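Local coordinates for protein putative aspartate aminotransferase (Thermus thermophilus, PDB 1IUG) that probably transfers the amino group of an amino acid such as aspartate to a 2-oxo acid, using covalently bound pyridoxal 5'-phosphate, at residues Ala262-Val267 with Leu335-Met340; Ala303-Val308 with Arg342-Glu347. One frame throughout, in Å; residues are numbered along the deposited sequence.

Contacts 1 and 2 share helix 331-348, which meets helix 250-270 in contact 1 and, about two turns further along, the chain leaving helix 295-303 in contact 2. Their centres lie 12 Å apart, and the two touch directly: Val267 CG1 packs on Arg342 CD at 3.5 Å, and Met340 SD meets Ala307 CB at 3.7 Å. Contact 1 is a buried apolar interface, contact 2 a charged one at the surface. The side chain of Leu264 in contact 1 lies about 9 Å from that of Arg322, a predicted substrate-binding residue, whereas contact 2 lies away from the annotated sites, among them Lys185, which carries the cofactor.

Contact 1. Residues Ala262-Val267 with Leu335-Met340; sequences ALLYGV and LGVAGM
The backbone hydrogen bond from Val267 N to Leu263 O, 3.2 Å long, holds two residues one helical turn apart, and both reach across to Ala338. This is side-by-side packing of two nearly parallel helices, 250-270 and 331-348, in the small domain of a fold-type I pyridoxal-phosphate enzyme; the segment axes approach to 9.8 Å with a crossing angle of -21°. The side chains that meet are all apolar. Ala338 CB lies between two branches of the facing helix, 4.0 Å from Leu263 CD2 and 4.0 Å from Val267 CG2. The alanine sits where the backbones come closest, Leu264 CA to Ala338 CA 6.3 Å, and Ala338 O is 4.0 Å from Val267 CG1.

With CG anti to the backbone N (chi1 -178°), Leu263 extends straight at the partner helix. Its CD2 also lies 4.0 Å from Leu335 N and meets Leu335 CD2, methyl to methyl, at the more exposed margin of the interface, where Leu335 begins by pointing away and returns through its branch. On the other margin, Leu264 and Val337 are buried and their side chains meet at a slant. Both also pack on Leu325, while Leu264 rests on Ala285 of strand 285-288 and Val337 on Trp3 of strand 3-4, so this margin joins the helix pair to the sheet. Between the two side chains the touching atoms are Leu264 CD2 and Val337 CG1, 4.1 Å apart.

Contact 2. Residues Ala303-Val308 with Arg342-Glu347; sequences AQRGAV and REVLEE
A bend at chi2 (-60°) turns the Arg305 side chain across helix 331-348, while Glu347 reaches out to it with an extended chain whose CG stands anti to its backbone N (chi1 -177°). The arginine thus joins Glu343 and Glu347, one helical turn apart, in a surface salt-bridge network. Its backbone belongs to a Schellman motif that closes helix 295-303: Gly306 takes a positive phi, where a side chain would jam against Arg305 O, and Gly306 N bonds back to Ala303 O at 2.8 Å. From there the chain enters strand 307-311.

Glu347 OE2 receives both terminal nitrogens of the guanidinium, NH2 of Arg305 at 3.1 Å and, weakly, NH1 at 3.4 Å. The grip is imperfect, since NH2 approaches OE2 from 51° out of the carboxylate plane. On another edge of the guanidinium, and in its plane, Glu343 OE1 forms a long salt bridge to Arg305 NE at 3.7 Å. Val344 CG2 lies over one face of the group, 4.3 Å above its centre, so a methyl backs the charged plane between its two acidic partners. With an alanine here instead of Arg305, both carboxylates would probably lose this shared counter-charge and the Val344 methyl its guanidinium cover. Glu347 also packs on Arg297 and Ala301 of helix 295-303. The Gln304 and Glu347 side chains run toward each other from opposite directions, with Gln304 NE2 3.7 Å from Glu347 OE2.

Contact 1. Residues Ala262-Val267 with Leu335-Met340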
ATOM      1  N   ALA A 262      -8.996  28.598 -10.983  1.00 29.61           N
ATOM      2  CA  ALA A 262      -9.258  29.653 -11.957  1.00 31.15           C
ATOM      3  C   ALA A 262      -8.442  30.889 -11.577  1.00 32.31           C
ATOM      4  O   ALA A 262      -8.046  31.677 -12.438  1.00 33.22           O
ATOM      5  CB  ALA A 262     -10.739  29.985 -11.985  1.00 29.95           C
ATOM      6  N   LEU A 263      -8.197  31.038 -10.278  1.00 33.62           N
ATOM      7  CA  LEU A 263      -7.412  32.149  -9.752  1.00 33.37           C
ATOM      8  C   LEU A 263      -5.977  32.045 -10.274  1.00 32.73           C
ATOM      9  O   LEU A 263      -5.371  33.053 -10.643  1.00 33.12           O
ATOM     10  CB  LEU A 263      -7.421  32.116  -8.220  1.00 33.80           C
ATOM     11  CG  LEU A 263      -6.677  33.230  -7.482  1.00 35.08           C
ATOM     12  CD1 LEU A 263      -7.359  34.571  -7.736  1.00 36.06           C
ATOM     13  CD2 LEU A 263      -6.640  32.922  -5.996  1.00 35.18           C
ATOM     14  N   LEU A 264      -5.450  30.821 -10.320  1.00 31.45           N
ATOM     15  CA  LEU A 264      -4.091  30.578 -10.804  1.00 31.09           C
ATOM     16  C   LEU A 264      -3.967  30.836 -12.305  1.00 30.98           C
ATOM     17  O   LEU A 264      -2.980  31.417 -12.758  1.00 31.91           O
ATOM     18  CB  LEU A 264      -3.649  29.150 -10.481  1.00 30.48           C
ATOM     19  CG  LEU A 264      -3.558  28.782  -8.999  1.00 30.85           C
ATOM     20  CD1 LEU A 264      -3.157  27.321  -8.860  1.00 29.10           C
ATOM     21  CD2 LEU A 264      -2.567  29.688  -8.293  1.00 29.14           C
ATOM     22  N   TYR A 265      -4.959  30.391 -13.073  1.00 30.20           N
ATOM     23  CA  TYR A 265      -4.957  30.609 -14.516  1.00 30.76           C
ATOM     24  C   TYR A 265      -5.110  32.091 -14.830  1.00 31.63           C
ATOM     25  O   TYR A 265      -4.535  32.584 -15.798  1.00 32.17           O
ATOM     26  CB  TYR A 265      -6.069  29.811 -15.200  1.00 28.13           C
ATOM     27  CG  TYR A 265      -5.664  28.400 -15.577  1.00 26.85           C
ATOM     28  CD1 TYR A 265      -6.326  27.297 -15.040  1.00 24.31           C
ATOM     29  CD2 TYR A 265      -4.625  28.170 -16.484  1.00 25.81           C
ATOM     30  CE1 TYR A 265      -5.972  26.005 -15.395  1.00 23.78           C
ATOM     31  CE2 TYR A 265      -4.259  26.876 -16.847  1.00 24.31           C
ATOM     32  CZ  TYR A 265      -4.937  25.799 -16.297  1.00 24.95           C
ATOM     33  OH  TYR A 265      -4.581  24.514 -16.641  1.00 25.69           O
ATOM     34  N   GLY A 266      -5.865  32.799 -13.991  1.00 32.28           N
ATOM     35  CA  GLY A 266      -6.064  34.225 -14.191  1.00 33.16           C
ATOM     36  C   GLY A 266      -4.750  34.983 -14.088  1.00 34.43           C
ATOM     37  O   GLY A 266      -4.437  35.814 -14.937  1.00 34.69           O
ATOM     38  N   VAL A 267      -3.969  34.666 -13.060  1.00 34.97           N
ATOM     39  CA  VAL A 267      -2.675  35.306 -12.831  1.00 35.27           C
ATOM     40  C   VAL A 267      -1.677  34.996 -13.946  1.00 36.55           C
ATOM     41  O   VAL A 267      -0.965  35.887 -14.414  1.00 35.99           O
ATOM     42  CB  VAL A 267      -2.075  34.871 -11.475  1.00 34.35           C
ATOM     43  CG1 VAL A 267      -0.672  35.434 -11.304  1.00 35.47           C
ATOM     44  CG2 VAL A 267      -2.973  35.330 -10.338  1.00 34.62           C
ATOM     45  N   LEU A 335      -5.282  33.349  -2.233  1.00 27.63           N
ATOM     46  CA  LEU A 335      -4.990  34.726  -2.637  1.00 28.77           C
ATOM     47  C   LEU A 335      -3.512  35.025  -2.382  1.00 29.18           C
ATOM     48  O   LEU A 335      -2.873  35.759  -3.137  1.00 30.56           O
ATOM     49  CB  LEU A 335      -5.865  35.726  -1.871  1.00 28.87           C
ATOM     50  CG  LEU A 335      -7.343  35.874  -2.249  1.00 30.68           C
ATOM     51  CD1 LEU A 335      -8.007  36.927  -1.358  1.00 31.03           C
ATOM     52  CD2 LEU A 335      -7.472  36.279  -3.707  1.00 30.61           C
ATOM     53  N   GLY A 336      -2.972  34.432  -1.321  1.00 29.28           N
ATOM     54  CA  GLY A 336      -1.569  34.618  -0.998  1.00 29.64           C
ATOM     55  C   GLY A 336      -0.682  33.967  -2.043  1.00 30.19           C
ATOM     56  O   GLY A 336       0.351  34.526  -2.416  1.00 30.11           O
ATOM     57  N   VAL A 337      -1.088  32.785  -2.512  1.00 30.02           N
ATOM     58  CA  VAL A 337      -0.346  32.046  -3.534  1.00 30.12           C
ATOM     59  C   VAL A 337      -0.369  32.848  -4.835  1.00 31.44           C
ATOM     60  O   VAL A 337       0.624  32.892  -5.566  1.00 29.83           O
ATOM     61  CB  VAL A 337      -0.964  30.636  -3.796  1.00 29.43           C
ATOM     62  CG1 VAL A 337      -0.207  29.922  -4.899  1.00 29.20           C
ATOM     63  CG2 VAL A 337      -0.926  29.798  -2.534  1.00 30.67           C
ATOM     64  N   ALA A 338      -1.514  33.473  -5.116  1.00 32.27           N
ATOM     65  CA  ALA A 338      -1.682  34.292  -6.312  1.00 33.33           C
ATOM     66  C   ALA A 338      -0.669  35.435  -6.295  1.00 33.82           C
ATOM     67  O   ALA A 338      -0.104  35.791  -7.332  1.00 36.16           O
ATOM     68  CB  ALA A 338      -3.106  34.847  -6.375  1.00 33.01           C
ATOM     69  N   GLY A 339      -0.442  35.999  -5.110  1.00 33.35           N
ATOM     70  CA  GLY A 339       0.514  37.081  -4.967  1.00 33.40           C
ATOM     71  C   GLY A 339       1.927  36.579  -5.202  1.00 33.76           C
ATOM     72  O   GLY A 339       2.746  37.270  -5.812  1.00 33.81           O
ATOM     73  N   MET A 340       2.206  35.372  -4.714  1.00 34.21           N
ATOM     74  CA  MET A 340       3.514  34.745  -4.875  1.00 34.34           C
ATOM     75  C   MET A 340       3.761  34.475  -6.355  1.00 34.37           C
ATOM     76  O   MET A 340       4.882  34.612  -6.844  1.00 33.94           O
ATOM     77  CB  MET A 340       3.569  33.419  -4.113  1.00 34.56           C
ATOM     78  CG  MET A 340       4.917  32.711  -4.197  1.00 34.09           C
ATOM     79  SD  MET A 340       4.833  30.976  -3.728  1.00 35.64           S
ATOM     80  CE  MET A 340       4.554  31.115  -1.958  1.00 35.77           C
TER

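Contact 2. Residues Ala303-Val308 with Arg342-Glu347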
ATOM      1  N   ALA A 303      10.878  28.110  -5.261  1.00 34.28           N
ATOM      2  CA  ALA A 303      11.608  27.516  -4.141  1.00 36.89           C
ATOM      3  C   ALA A 303      12.116  28.553  -3.142  1.00 39.51           C
ATOM      4  O   ALA A 303      11.985  28.357  -1.931  1.00 39.47           O
ATOM      5  CB  ALA A 303      12.764  26.655  -4.646  1.00 34.59           C
ATOM      6  N   GLN A 304      12.680  29.654  -3.639  1.00 41.28           N
ATOM      7  CA  GLN A 304      13.186  30.696  -2.748  1.00 44.41           C
ATOM      8  C   GLN A 304      12.054  31.400  -1.989  1.00 43.62           C
ATOM      9  O   GLN A 304      12.299  32.111  -1.015  1.00 44.39           O
ATOM     10  CB  GLN A 304      14.087  31.698  -3.496  1.00 47.24           C
ATOM     11  CG  GLN A 304      13.435  32.460  -4.642  1.00 53.81           C
ATOM     12  CD  GLN A 304      14.416  33.364  -5.394  1.00 57.86           C
ATOM     13  OE1 GLN A 304      15.210  32.897  -6.218  1.00 58.89           O
ATOM     14  NE2 GLN A 304      14.352  34.667  -5.121  1.00 57.88           N
ATOM     15  N   ARG A 305      10.817  31.175  -2.429  1.00 42.81           N
ATOM     16  CA  ARG A 305       9.633  31.750  -1.787  1.00 41.99           C
ATOM     17  C   ARG A 305       9.060  30.708  -0.816  1.00 40.70           C
ATOM     18  O   ARG A 305       8.053  30.957  -0.154  1.00 40.52           O
ATOM     19  CB  ARG A 305       8.550  32.085  -2.822  1.00 43.50           C
ATOM     20  CG  ARG A 305       8.975  32.928  -4.015  1.00 46.95           C
ATOM     21  CD  ARG A 305       9.511  34.285  -3.617  1.00 49.06           C
ATOM     22  NE  ARG A 305       9.400  35.260  -4.705  1.00 51.07           N
ATOM     23  CZ  ARG A 305      10.184  35.293  -5.781  1.00 50.68           C
ATOM     24  NH1 ARG A 305      11.153  34.403  -5.941  1.00 50.74           N
ATOM     25  NH2 ARG A 305      10.011  36.239  -6.693  1.00 51.29           N
ATOM     26  N   GLY A 306       9.673  29.525  -0.790  1.00 40.91           N
ATOM     27  CA  GLY A 306       9.227  28.454   0.089  1.00 39.37           C
ATOM     28  C   GLY A 306       8.135  27.559  -0.479  1.00 38.65           C
ATOM     29  O   GLY A 306       7.404  26.916   0.276  1.00 38.27           O
ATOM     30  N   ALA A 307       8.038  27.489  -1.804  1.00 38.07           N
ATOM     31  CA  ALA A 307       7.014  26.668  -2.449  1.00 36.01           C
ATOM     32  C   ALA A 307       7.587  25.566  -3.330  1.00 34.63           C
ATOM     33  O   ALA A 307       8.658  25.713  -3.919  1.00 35.18           O
ATOM     34  CB  ALA A 307       6.068  27.549  -3.262  1.00 34.01           C
ATOM     35  N   VAL A 308       6.859  24.458  -3.410  1.00 34.14           N
ATOM     36  CA  VAL A 308       7.262  23.321  -4.232  1.00 33.61           C
ATOM     37  C   VAL A 308       6.270  23.198  -5.379  1.00 32.89           C
ATOM     38  O   VAL A 308       5.054  23.124  -5.154  1.00 30.60           O
ATOM     39  CB  VAL A 308       7.267  21.995  -3.430  1.00 34.35           C
ATOM     40  CG1 VAL A 308       7.769  20.854  -4.307  1.00 33.41           C
ATOM     41  CG2 VAL A 308       8.137  22.127  -2.179  1.00 34.84           C
ATOM     42  N   ARG A 342       2.435  36.172  -8.767  1.00 38.50           N
ATOM     43  CA  ARG A 342       2.660  37.492  -9.359  1.00 42.14           C
ATOM     44  C   ARG A 342       4.148  37.820  -9.273  1.00 42.13           C
ATOM     45  O   ARG A 342       4.771  38.169 -10.268  1.00 41.69           O
ATOM     46  CB  ARG A 342       1.912  38.589  -8.592  1.00 46.59           C
ATOM     47  CG  ARG A 342       0.398  38.576  -8.659  1.00 52.18           C
ATOM     48  CD  ARG A 342      -0.121  38.718 -10.077  1.00 57.27           C
ATOM     49  NE  ARG A 342      -1.394  39.445 -10.164  1.00 61.57           N
ATOM     50  CZ  ARG A 342      -2.468  39.232  -9.403  1.00 62.83           C
ATOM     51  NH1 ARG A 342      -2.469  38.304  -8.454  1.00 64.49           N
ATOM     52  NH2 ARG A 342      -3.562  39.951  -9.608  1.00 65.01           N
ATOM     53  N   GLU A 343       4.704  37.694  -8.068  1.00 42.30           N
ATOM     54  CA  GLU A 343       6.115  37.987  -7.822  1.00 42.68           C
ATOM     55  C   GLU A 343       7.078  37.175  -8.681  1.00 42.43           C
ATOM     56  O   GLU A 343       8.067  37.711  -9.176  1.00 41.53           O
ATOM     57  CB  GLU A 343       6.450  37.800  -6.340  1.00 42.99           C
ATOM     58  CG  GLU A 343       5.684  38.741  -5.419  1.00 44.81           C
ATOM     59  CD  GLU A 343       6.164  38.704  -3.974  1.00 45.79           C
ATOM     60  OE1 GLU A 343       7.066  37.900  -3.654  1.00 44.54           O
ATOM     61  OE2 GLU A 343       5.633  39.491  -3.159  1.00 46.92           O
ATOM     62  N   VAL A 344       6.794  35.884  -8.843  1.00 42.22           N
ATOM     63  CA  VAL A 344       7.637  35.007  -9.655  1.00 42.71           C
ATOM     64  C   VAL A 344       7.601  35.452 -11.117  1.00 44.44           C
ATOM     65  O   VAL A 344       8.609  35.380 -11.821  1.00 43.08           O
ATOM     66  CB  VAL A 344       7.186  33.530  -9.543  1.00 41.92           C
ATOM     67  CG1 VAL A 344       7.944  32.658 -10.531  1.00 40.94           C
ATOM     68  CG2 VAL A 344       7.418  33.025  -8.130  1.00 41.74           C
ATOM     69  N   LEU A 345       6.437  35.927 -11.554  1.00 45.64           N
ATOM     70  CA  LEU A 345       6.246  36.399 -12.918  1.00 48.18           C
ATOM     71  C   LEU A 345       7.045  37.681 -13.182  1.00 50.16           C
ATOM     72  O   LEU A 345       7.697  37.809 -14.219  1.00 50.09           O
ATOM     73  CB  LEU A 345       4.753  36.618 -13.187  1.00 47.27           C
ATOM     74  CG  LEU A 345       4.026  35.594 -14.069  1.00 47.42           C
ATOM     75  CD1 LEU A 345       4.549  34.192 -13.838  1.00 47.18           C
ATOM     76  CD2 LEU A 345       2.532  35.668 -13.818  1.00 46.58           C
ATOM     77  N   GLU A 346       7.024  38.601 -12.220  1.00 51.89           N
ATOM     78  CA  GLU A 346       7.747  39.867 -12.333  1.00 55.01           C
ATOM     79  C   GLU A 346       9.260  39.670 -12.342  1.00 56.76           C
ATOM     80  O   GLU A 346       9.996  40.524 -12.834  1.00 56.86           O
ATOM     81  CB  GLU A 346       7.375  40.803 -11.179  1.00 55.94           C
ATOM     82  CG  GLU A 346       5.906  41.204 -11.135  1.00 58.76           C
ATOM     83  CD  GLU A 346       5.557  42.075  -9.934  1.00 60.91           C
ATOM     84  OE1 GLU A 346       6.335  42.102  -8.951  1.00 61.57           O
ATOM     85  OE2 GLU A 346       4.493  42.731  -9.972  1.00 62.09           O
ATOM     86  N   GLU A 347       9.716  38.552 -11.781  1.00 58.18           N
ATOM     87  CA  GLU A 347      11.142  38.244 -11.713  1.00 59.70           C
ATOM     88  C   GLU A 347      11.669  37.545 -12.965  1.00 61.14           C
ATOM     89  O   GLU A 347      12.715  37.923 -13.494  1.00 61.78           O
ATOM     90  CB  GLU A 347      11.448  37.382 -10.480  1.00 58.92           C
ATOM     91  CG  GLU A 347      12.935  37.072 -10.294  1.00 59.01           C
ATOM     92  CD  GLU A 347      13.215  36.116  -9.143  1.00 58.88           C
ATOM     93  OE1 GLU A 347      13.802  35.043  -9.396  1.00 59.34           O
ATOM     94  OE2 GLU A 347      12.867  36.440  -7.987  1.00 57.96           O
TER